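PDB 2GEN: probable transcriptional regulator from Pseudomonas aeruginosa PAO1, which probably binds DNA as a transcription factor of the TetR family, recognising cis-regulatory sequences through a predicted helix-turn-helix motif. Local coordinates for residues 12-23 against 32-40; 65-74 against 86-94. All coordinates share one frame; numbering follows the deposited sequence.

Contact 1 (12-23 with 32-40) and contact 2 (65-74 with 86-94) lie in different parts of this all-helical chain and follow one another in sequence. Their centres are 26 Å apart and their nearest atoms about 6 Å, without touching. Contact 1 packs helix 9-23 against helix 30-37 of the predicted DNA-binding motif, about 20 Å from the centre of the chain; contact 2 joins helices 51-76 and 80-97, about 9 Å from it. Helix 51-76 connects the two regions, since Leu-58 touches Phe-20 of contact 1 and the same helix carries residues 65-74. Trp-101 of helix 99-114 also bridges them, meeting Leu-17 as well as Gln-65 and Trp-94.

Contact 1: 12-23 against 32-40; sequences ILQAALACFSEH and MIRDRSGAS
Arg-36 NH2 donates to Glu-22 OE1 at 2.7 Å, a salt bridge with an N-H...O angle of 138°. The guanidinium approaches the oxygen from above the carboxylate plane, and the two flat groups stand nearly perpendicular, 85° apart. CG anti to the backbone N sends the Arg-36 chain across helix 9-23, and a bend at chi3 directs the guanidinium to Glu-22; the side chain sits as a knob in the hole formed by Ala-15, Ala-18, Cys-19 and Glu-22. Its CD rests 3.5 Å from Ala-18 CB. Cys-19 SG fits alongside, 3.6 Å from Arg-36 NE and also close to the carbonyl of Met-32. At the end of helix 9-23, Met-32 SE lies oblique to the His-23 ring, 4.7 Å from its centroid.

Small residues let the backbones come near at the other end. Ala-15 CB and Ser-37 CB are 3.4 Å apart, tighter than usual carbon contact, and the short helix axes approach to 8.6 Å at 119°. Ser-37 OG turns back to donate to Ile-33 O and accepts from Ala-39 N at 3.2 Å, an ST turn that secures the chain as it leaves the helix at Gly-38. On the inner side Ile-33 CD1 meets Ala-16 CB at 4.1 Å, near Phe-20. Helix 30-37 is the first helix of the predicted helix-turn-helix, and its packing on the preceding helix 9-23 is characteristic of the three-helix DNA-binding domain of TetR-family regulators.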
loop_
_atom_site.group_PDB
_atom_site.type_symbol
_atom_site.label_atom_id
_atom_site.label_comp_id
_atom_site.label_asym_id
_atom_site.label_seq_id
_atom_site.Cartn_x
_atom_site.Cartn_y
_atom_site.Cartn_z
ATOM N N ILE A 12 24.587 -7.065 -11.882
ATOM C CA ILE A 12 24.653 -7.625 -10.527
ATOM C C ILE A 12 23.327 -7.447 -9.763
ATOM O O ILE A 12 22.804 -8.398 -9.162
ATOM C CB ILE A 12 25.843 -7.032 -9.741
ATOM C CG1 ILE A 12 27.163 -7.582 -10.327
ATOM C CG2 ILE A 12 25.703 -7.308 -8.250
ATOM C CD1 ILE A 12 28.388 -6.761 -9.964
ATOM N N LEU A 13 22.757 -6.243 -9.814
ATOM C CA LEU A 13 21.446 -6.030 -9.191
ATOM C C LEU A 13 20.338 -6.910 -9.774
ATOM O O LEU A 13 19.483 -7.401 -9.038
ATOM C CB LEU A 13 21.050 -4.548 -9.226
ATOM C CG LEU A 13 21.983 -3.640 -8.434
ATOM C CD1 LEU A 13 21.495 -2.210 -8.544
ATOM C CD2 LEU A 13 22.037 -4.074 -6.924
ATOM N N GLN A 14 20.341 -7.128 -11.091
ATOM C CA GLN A 14 19.300 -7.960 -11.672
ATOM C C GLN A 14 19.455 -9.420 -11.239
ATOM O O GLN A 14 18.465 -10.102 -11.009
ATOM C CB GLN A 14 19.192 -7.799 -13.207
ATOM C CG GLN A 14 18.545 -6.438 -13.664
ATOM C CD GLN A 14 17.219 -6.066 -12.921
ATOM O OE1 GLN A 14 17.204 -5.215 -11.998
ATOM N NE2 GLN A 14 16.125 -6.718 -13.307
ATOM N N ALA A 15 20.698 -9.876 -11.107
ATOM C CA ALA A 15 20.992 -11.217 -10.572
ATOM C C ALA A 15 20.489 -11.356 -9.148
ATOM O O ALA A 15 19.829 -12.329 -8.820
ATOM C CB ALA A 15 22.511 -11.503 -10.621
ATOM N N ALA A 16 20.806 -10.365 -8.308
ATOM C CA ALA A 16 20.316 -10.365 -6.942
ATOM C C ALA A 16 18.779 -10.433 -6.915
ATOM O O ALA A 16 18.181 -11.255 -6.214
ATOM C CB ALA A 16 20.847 -9.158 -6.193
ATOM N N LEU A 17 18.126 -9.606 -7.729
ATOM C CA LEU A 17 16.676 -9.654 -7.787
ATOM C C LEU A 17 16.150 -11.059 -8.149
ATOM O O LEU A 17 15.215 -11.543 -7.518
ATOM C CB LEU A 17 16.146 -8.591 -8.765
ATOM C CG LEU A 17 14.650 -8.659 -9.080
ATOM C CD1 LEU A 17 13.776 -8.387 -7.825
ATOM C CD2 LEU A 17 14.354 -7.639 -10.172
ATOM N N ALA A 18 16.738 -11.698 -9.158
ATOM C CA ALA A 18 16.312 -13.034 -9.569
ATOM C C ALA A 18 16.433 -14.027 -8.399
ATOM O O ALA A 18 15.510 -14.810 -8.149
ATOM C CB ALA A 18 17.150 -13.496 -10.758
ATOM N N CYS A 19 17.548 -13.947 -7.666
ATOM C CA CYS A 19 17.773 -14.804 -6.489
ATOM C C CYS A 19 16.730 -14.539 -5.419
ATOM O O CYS A 19 16.100 -15.469 -4.923
ATOM C CB CYS A 19 19.181 -14.592 -5.906
ATOM S SG CYS A 19 20.544 -15.131 -6.949
ATOM N N PHE A 20 16.534 -13.259 -5.081
ATOM C CA PHE A 20 15.575 -12.859 -4.053
ATOM C C PHE A 20 14.158 -13.332 -4.357
ATOM O O PHE A 20 13.428 -13.734 -3.458
ATOM C CB PHE A 20 15.551 -11.333 -3.873
ATOM C CG PHE A 20 16.796 -10.745 -3.275
ATOM C CD1 PHE A 20 17.691 -11.516 -2.544
ATOM C CD2 PHE A 20 17.045 -9.384 -3.410
ATOM C CE1 PHE A 20 18.835 -10.948 -1.987
ATOM C CE2 PHE A 20 18.165 -8.791 -2.862
ATOM C CZ PHE A 20 19.085 -9.584 -2.126
ATOM N N SER A 21 13.778 -13.264 -5.633
ATOM C CA SER A 21 12.426 -13.604 -6.080
ATOM C C SER A 21 12.187 -15.103 -6.010
ATOM O O SER A 21 11.121 -15.535 -5.611
ATOM C CB SER A 21 12.191 -13.108 -7.512
ATOM O OG SER A 21 12.425 -11.713 -7.574
ATOM N N GLU A 22 13.214 -15.866 -6.375
ATOM C CA GLU A 22 13.154 -17.329 -6.417
ATOM C C GLU A 22 13.246 -17.952 -5.022
ATOM O O GLU A 22 12.469 -18.854 -4.678
ATOM C CB GLU A 22 14.281 -17.839 -7.305
ATOM C CG GLU A 22 14.305 -19.356 -7.526
ATOM C CD GLU A 22 15.112 -19.754 -8.767
ATOM O OE1 GLU A 22 15.625 -18.849 -9.478
ATOM O OE2 GLU A 22 15.222 -20.976 -9.032
ATOM N N HIS A 23 14.187 -17.465 -4.214
ATOM C CA HIS A 23 14.505 -18.109 -2.944
ATOM C C HIS A 23 14.043 -17.327 -1.717
ATOM O O HIS A 23 14.005 -17.870 -0.603
ATOM C CB HIS A 23 16.017 -18.395 -2.870
ATOM C CG HIS A 23 16.529 -19.189 -4.032
ATOM N ND1 HIS A 23 16.126 -20.486 -4.284
ATOM C CD2 HIS A 23 17.396 -18.866 -5.021
ATOM C CE1 HIS A 23 16.719 -20.925 -5.381
ATOM N NE2 HIS A 23 17.497 -19.962 -5.846
HETATM N N MSE A 32 25.018 -17.376 -3.963
HETATM C CA MSE A 32 23.985 -17.514 -4.999
HETATM C C MSE A 32 24.022 -16.342 -5.994
HETATM O O MSE A 32 23.817 -16.535 -7.193
HETATM C CB MSE A 32 22.603 -17.658 -4.365
HETATM C CG MSE A 32 22.500 -18.899 -3.525
HETATM SE SE MSE A 32 20.837 -19.099 -2.618
HETATM C CE MSE A 32 21.291 -20.624 -1.463
ATOM N N ILE A 33 24.322 -15.149 -5.483
ATOM C CA ILE A 33 24.411 -13.920 -6.297
ATOM C C ILE A 33 25.633 -13.960 -7.213
ATOM O O ILE A 33 25.535 -13.631 -8.399
ATOM C CB ILE A 33 24.362 -12.613 -5.425
ATOM C CG1 ILE A 33 23.061 -12.583 -4.599
ATOM C CG2 ILE A 33 24.505 -11.347 -6.297
ATOM C CD1 ILE A 33 22.968 -11.464 -3.548
ATOM N N ARG A 34 26.781 -14.398 -6.695
ATOM C CA ARG A 34 27.941 -14.550 -7.582
ATOM C C ARG A 34 27.702 -15.607 -8.661
ATOM O O ARG A 34 28.121 -15.417 -9.801
ATOM C CB ARG A 34 29.263 -14.791 -6.826
ATOM C CG ARG A 34 29.305 -16.001 -5.971
ATOM C CD ARG A 34 30.552 -16.887 -6.233
ATOM N NE ARG A 34 30.130 -18.252 -5.972
ATOM C CZ ARG A 34 30.519 -19.010 -4.952
ATOM N NH1 ARG A 34 31.440 -18.586 -4.094
ATOM N NH2 ARG A 34 29.994 -20.222 -4.829
ATOM N N ASP A 35 27.005 -16.690 -8.323
ATOM C CA ASP A 35 26.776 -17.776 -9.279
ATOM C C ASP A 35 25.780 -17.382 -10.378
ATOM O O ASP A 35 25.950 -17.744 -11.556
ATOM C CB ASP A 35 26.296 -19.053 -8.575
ATOM C CG ASP A 35 27.361 -19.667 -7.646
ATOM O OD1 ASP A 35 28.566 -19.328 -7.755
ATOM O OD2 ASP A 35 26.979 -20.503 -6.804
ATOM N N ARG A 36 24.743 -16.642 -9.997
ATOM C CA ARG A 36 23.811 -16.117 -10.991
ATOM C C ARG A 36 24.390 -14.960 -11.795
ATOM O O ARG A 36 24.098 -14.835 -12.984
ATOM C CB ARG A 36 22.480 -15.705 -10.364
ATOM C CG ARG A 36 21.376 -15.575 -11.404
ATOM C CD ARG A 36 20.038 -15.445 -10.753
ATOM N NE ARG A 36 19.633 -16.652 -10.038
ATOM C CZ ARG A 36 18.535 -17.351 -10.303
ATOM N NH1 ARG A 36 17.712 -16.976 -11.279
ATOM N NH2 ARG A 36 18.258 -18.428 -9.581
ATOM N N SER A 37 25.219 -14.131 -11.170
ATOM C CA SER A 37 25.747 -12.943 -11.837
ATOM C C SER A 37 27.040 -13.140 -12.616
ATOM O O SER A 37 27.383 -12.297 -13.448
ATOM C CB SER A 37 25.932 -11.796 -10.846
ATOM O OG SER A 37 27.083 -11.996 -10.053
ATOM N N GLY A 38 27.760 -14.227 -12.337
ATOM C CA GLY A 38 29.081 -14.459 -12.940
ATOM C C GLY A 38 30.168 -13.518 -12.425
ATOM O O GLY A 38 31.288 -13.512 -12.943
ATOM N N ALA A 39 29.843 -12.707 -11.414
ATOM C CA ALA A 39 30.841 -11.861 -10.755
ATOM C C ALA A 39 31.396 -12.582 -9.529
ATOM O O ALA A 39 30.679 -13.314 -8.841
ATOM C CB ALA A 39 30.263 -10.518 -10.367
ATOM N N SER A 40 32.689 -12.379 -9.282
ATOM C CA SER A 40 33.364 -12.968 -8.139
ATOM C C SER A 40 32.873 -12.317 -6.850
ATOM O O SER A 40 32.252 -11.248 -6.883
ATOM C CB SER A 40 34.877 -12.801 -8.284
ATOM O OG SER A 40 35.266 -11.445 -8.167
#

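Contact 2: 65-74 against 86-94; sequences QYAALLEAGF and LLVTSYIDW
Tyr-66 OH donates to Leu-87 O at 2.7 Å, and this carbonyl oxygen lies near the plane of the Tyr-66 ring, at its edge. A trans first torsion swings the ring across the interface, where CE1 lies 3.6 Å from Tyr-91 CB; Leu-70 CG lies over one ring face. A second bond links the helices at Trp-94, whose NE1 donates to Gln-65 OE1 at 2.8 Å. This one is nearly straight (162°), with the oxygen in the indole plane and the amide turned 84° from it.

The remaining surfaces are mostly apolar, with Ser-90 set among Leu-69, Leu-70 and Tyr-66. Its OG is turned back to Leu-86 O, which accepts from both the hydroxyl and the amide of Ser-90, from opposite faces. Leu-70 CD1 touches Leu-87 CD2 at 3.6 Å, the two side chains crossing at about a right angle. Leu-86 CD2 comes within 3.5 Å of Gly-73 CA, using the place where that residue has no side chain. Leu-69 CD1 packs against Trp-94 CB at 4.1 Å.

Farther out, Trp-101 meets the Trp-94 ring, and His-162 packs edge-to-face with Tyr-91. The two helix segments, whose directions differ by 139°, thus combine leucine packing with two directional bonds that would restrain the Tyr-66 and Trp-94 rings. Tyr-91 N, 3.7 Å from Leu-87 O, bonds weakly to Val-88 O instead, so the Tyr-66 hydroxyl probably compensates a carbonyl lacking its regular helical partner.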
loop_
_atom_site.group_PDB
_atom_site.type_symbol
_atom_site.label_atom_id
_atom_site.label_comp_id
_atom_site.label_asym_id
_atom_site.label_seq_id
_atom_site.Cartn_x
_atom_site.Cartn_y
_atom_site.Cartn_z
ATOM N N GLN A 65 14.465 4.226 -10.879
ATOM C CA GLN A 65 13.996 4.043 -12.275
ATOM C C GLN A 65 12.685 4.763 -12.514
ATOM O O GLN A 65 12.491 5.417 -13.575
ATOM C CB GLN A 65 13.886 2.560 -12.682
ATOM C CG GLN A 65 15.244 1.947 -12.912
ATOM C CD GLN A 65 15.181 0.716 -13.810
ATOM O OE1 GLN A 65 14.100 0.209 -14.136
ATOM N NE2 GLN A 65 16.358 0.218 -14.186
ATOM N N TYR A 66 11.798 4.692 -11.535
ATOM C CA TYR A 66 10.577 5.480 -11.620
ATOM C C TYR A 66 10.884 6.986 -11.702
ATOM O O TYR A 66 10.353 7.675 -12.565
ATOM C CB TYR A 66 9.602 5.107 -10.500
ATOM C CG TYR A 66 8.328 5.927 -10.487
ATOM C CD1 TYR A 66 7.328 5.761 -11.464
ATOM C CD2 TYR A 66 8.119 6.879 -9.490
ATOM C CE1 TYR A 66 6.171 6.540 -11.464
ATOM C CE2 TYR A 66 6.932 7.649 -9.450
ATOM C CZ TYR A 66 5.946 7.480 -10.435
ATOM O OH TYR A 66 4.778 8.226 -10.407
ATOM N N ALA A 67 11.790 7.478 -10.860
ATOM C CA ALA A 67 12.087 8.920 -10.893
ATOM C C ALA A 67 12.660 9.353 -12.239
ATOM O O ALA A 67 12.342 10.445 -12.723
ATOM C CB ALA A 67 13.025 9.290 -9.747
ATOM N N ALA A 68 13.456 8.464 -12.872
ATOM C CA ALA A 68 14.083 8.735 -14.182
ATOM C C ALA A 68 13.030 8.813 -15.290
ATOM O O ALA A 68 13.147 9.663 -16.213
ATOM C CB ALA A 68 15.150 7.664 -14.513
ATOM N N LEU A 69 11.998 7.965 -15.189
ATOM C CA LEU A 69 10.854 8.023 -16.128
ATOM C C LEU A 69 10.190 9.389 -16.041
ATOM O O LEU A 69 9.887 10.019 -17.062
ATOM C CB LEU A 69 9.849 6.916 -15.831
ATOM C CG LEU A 69 10.341 5.522 -16.236
ATOM C CD1 LEU A 69 9.286 4.518 -15.892
ATOM C CD2 LEU A 69 10.710 5.416 -17.751
ATOM N N LEU A 70 9.995 9.859 -14.808
ATOM C CA LEU A 70 9.343 11.165 -14.596
ATOM C C LEU A 70 10.172 12.275 -15.137
ATOM O O LEU A 70 9.636 13.153 -15.797
ATOM C CB LEU A 70 9.005 11.429 -13.119
ATOM C CG LEU A 70 8.017 10.409 -12.554
ATOM C CD1 LEU A 70 7.685 10.904 -11.108
ATOM C CD2 LEU A 70 6.726 10.179 -13.367
ATOM N N GLU A 71 11.466 12.231 -14.864
ATOM C CA GLU A 71 12.390 13.251 -15.375
ATOM C C GLU A 71 12.327 13.324 -16.884
ATOM O O GLU A 71 12.119 14.413 -17.441
ATOM C CB GLU A 71 13.806 13.028 -14.823
ATOM C CG GLU A 71 14.870 13.936 -15.495
ATOM C CD GLU A 71 14.843 15.402 -15.064
ATOM O OE1 GLU A 71 14.227 15.734 -14.026
ATOM O OE2 GLU A 71 15.482 16.233 -15.769
ATOM N N ALA A 72 12.381 12.158 -17.547
ATOM C CA ALA A 72 12.298 12.127 -19.021
ATOM C C ALA A 72 10.966 12.700 -19.502
ATOM O O ALA A 72 10.889 13.473 -20.456
ATOM C CB ALA A 72 12.502 10.702 -19.552
ATOM N N GLY A 73 9.901 12.314 -18.834
ATOM C CA GLY A 73 8.569 12.721 -19.259
ATOM C C GLY A 73 8.228 14.189 -18.991
ATOM O O GLY A 73 7.551 14.813 -19.794
ATOM N N PHE A 74 8.655 14.727 -17.854
ATOM C CA PHE A 74 8.273 16.112 -17.500
ATOM C C PHE A 74 8.741 17.042 -18.601
ATOM O O PHE A 74 7.989 17.950 -19.005
ATOM C CB PHE A 74 8.863 16.505 -16.153
ATOM C CG PHE A 74 8.176 15.855 -14.957
ATOM C CD1 PHE A 74 6.803 15.631 -14.948
ATOM C CD2 PHE A 74 8.913 15.570 -13.789
ATOM C CE1 PHE A 74 6.172 15.039 -13.835
ATOM C CE2 PHE A 74 8.282 15.010 -12.642
ATOM C CZ PHE A 74 6.922 14.747 -12.667
ATOM N N LEU A 86 1.334 11.103 -16.642
ATOM C CA LEU A 86 2.697 10.583 -16.590
ATOM C C LEU A 86 3.015 9.940 -15.263
ATOM O O LEU A 86 3.686 8.919 -15.225
ATOM C CB LEU A 86 3.690 11.727 -16.934
ATOM C CG LEU A 86 5.150 11.272 -16.891
ATOM C CD1 LEU A 86 5.463 10.429 -18.131
ATOM C CD2 LEU A 86 5.994 12.543 -16.823
ATOM N N LEU A 87 2.585 10.552 -14.134
ATOM C CA LEU A 87 2.833 9.941 -12.828
ATOM C C LEU A 87 2.226 8.538 -12.773
ATOM O O LEU A 87 2.819 7.648 -12.192
ATOM C CB LEU A 87 2.214 10.799 -11.732
ATOM C CG LEU A 87 2.882 12.197 -11.585
ATOM C CD1 LEU A 87 2.021 13.148 -10.732
ATOM C CD2 LEU A 87 4.257 12.066 -10.945
ATOM N N VAL A 88 1.070 8.379 -13.400
ATOM C CA VAL A 88 0.357 7.095 -13.356
ATOM C C VAL A 88 0.886 6.103 -14.379
ATOM O O VAL A 88 1.256 4.987 -13.998
ATOM C CB VAL A 88 -1.129 7.291 -13.568
ATOM C CG1 VAL A 88 -1.918 5.886 -13.625
ATOM C CG2 VAL A 88 -1.703 8.129 -12.383
ATOM N N THR A 89 0.936 6.513 -15.651
ATOM C CA THR A 89 1.431 5.508 -16.684
ATOM C C THR A 89 2.864 5.061 -16.393
ATOM O O THR A 89 3.200 3.923 -16.676
ATOM C CB THR A 89 1.332 6.054 -18.103
ATOM O OG1 THR A 89 2.191 7.197 -18.230
ATOM C CG2 THR A 89 -0.091 6.479 -18.398
ATOM N N SER A 90 3.737 5.936 -15.872
ATOM C CA SER A 90 5.109 5.550 -15.581
ATOM C C SER A 90 5.163 4.435 -14.542
ATOM O O SER A 90 5.943 3.485 -14.668
ATOM C CB SER A 90 5.966 6.758 -15.161
ATOM O OG SER A 90 6.041 7.669 -16.221
ATOM N N TYR A 91 4.303 4.540 -13.520
ATOM C CA TYR A 91 4.310 3.547 -12.476
ATOM C C TYR A 91 3.757 2.211 -12.989
ATOM O O TYR A 91 4.409 1.177 -12.826
ATOM C CB TYR A 91 3.517 4.046 -11.257
ATOM C CG TYR A 91 3.534 3.009 -10.204
ATOM C CD1 TYR A 91 4.736 2.708 -9.527
ATOM C CD2 TYR A 91 2.384 2.266 -9.905
ATOM C CE1 TYR A 91 4.769 1.697 -8.540
ATOM C CE2 TYR A 91 2.409 1.265 -8.931
ATOM C CZ TYR A 91 3.584 0.996 -8.260
ATOM O OH TYR A 91 3.621 -0.011 -7.319
ATOM N N ILE A 92 2.622 2.256 -13.670
ATOM C CA ILE A 92 1.945 1.042 -14.140
ATOM C C ILE A 92 2.887 0.339 -15.139
ATOM O O ILE A 92 3.163 -0.840 -14.999
ATOM C CB ILE A 92 0.575 1.380 -14.757
ATOM C CG1 ILE A 92 -0.396 1.820 -13.640
ATOM C CG2 ILE A 92 0.041 0.141 -15.574
ATOM C CD1 ILE A 92 -0.677 0.764 -12.620
ATOM N N ASP A 93 3.421 1.107 -16.076
ATOM C CA ASP A 93 4.306 0.509 -17.123
ATOM C C ASP A 93 5.534 -0.113 -16.496
ATOM O O ASP A 93 5.940 -1.184 -16.909
ATOM C CB ASP A 93 4.698 1.557 -18.131
ATOM C CG ASP A 93 3.518 2.002 -18.976
ATOM O OD1 ASP A 93 2.430 1.348 -18.900
ATOM O OD2 ASP A 93 3.654 2.986 -19.749
ATOM N N TRP A 94 6.152 0.582 -15.522
ATOM C CA TRP A 94 7.336 0.078 -14.860
ATOM C C TRP A 94 7.024 -1.247 -14.103
ATOM O O TRP A 94 7.798 -2.228 -14.180
ATOM C CB TRP A 94 7.952 1.147 -13.930
ATOM C CG TRP A 94 9.280 0.666 -13.368
ATOM C CD1 TRP A 94 10.552 0.815 -13.939
ATOM C CD2 TRP A 94 9.464 -0.066 -12.171
ATOM N NE1 TRP A 94 11.497 0.216 -13.121
ATOM C CE2 TRP A 94 10.860 -0.323 -12.035
ATOM C CE3 TRP A 94 8.590 -0.524 -11.175
ATOM C CZ2 TRP A 94 11.385 -1.038 -10.935
ATOM C CZ3 TRP A 94 9.127 -1.220 -10.070
ATOM C CH2 TRP A 94 10.504 -1.463 -9.983
#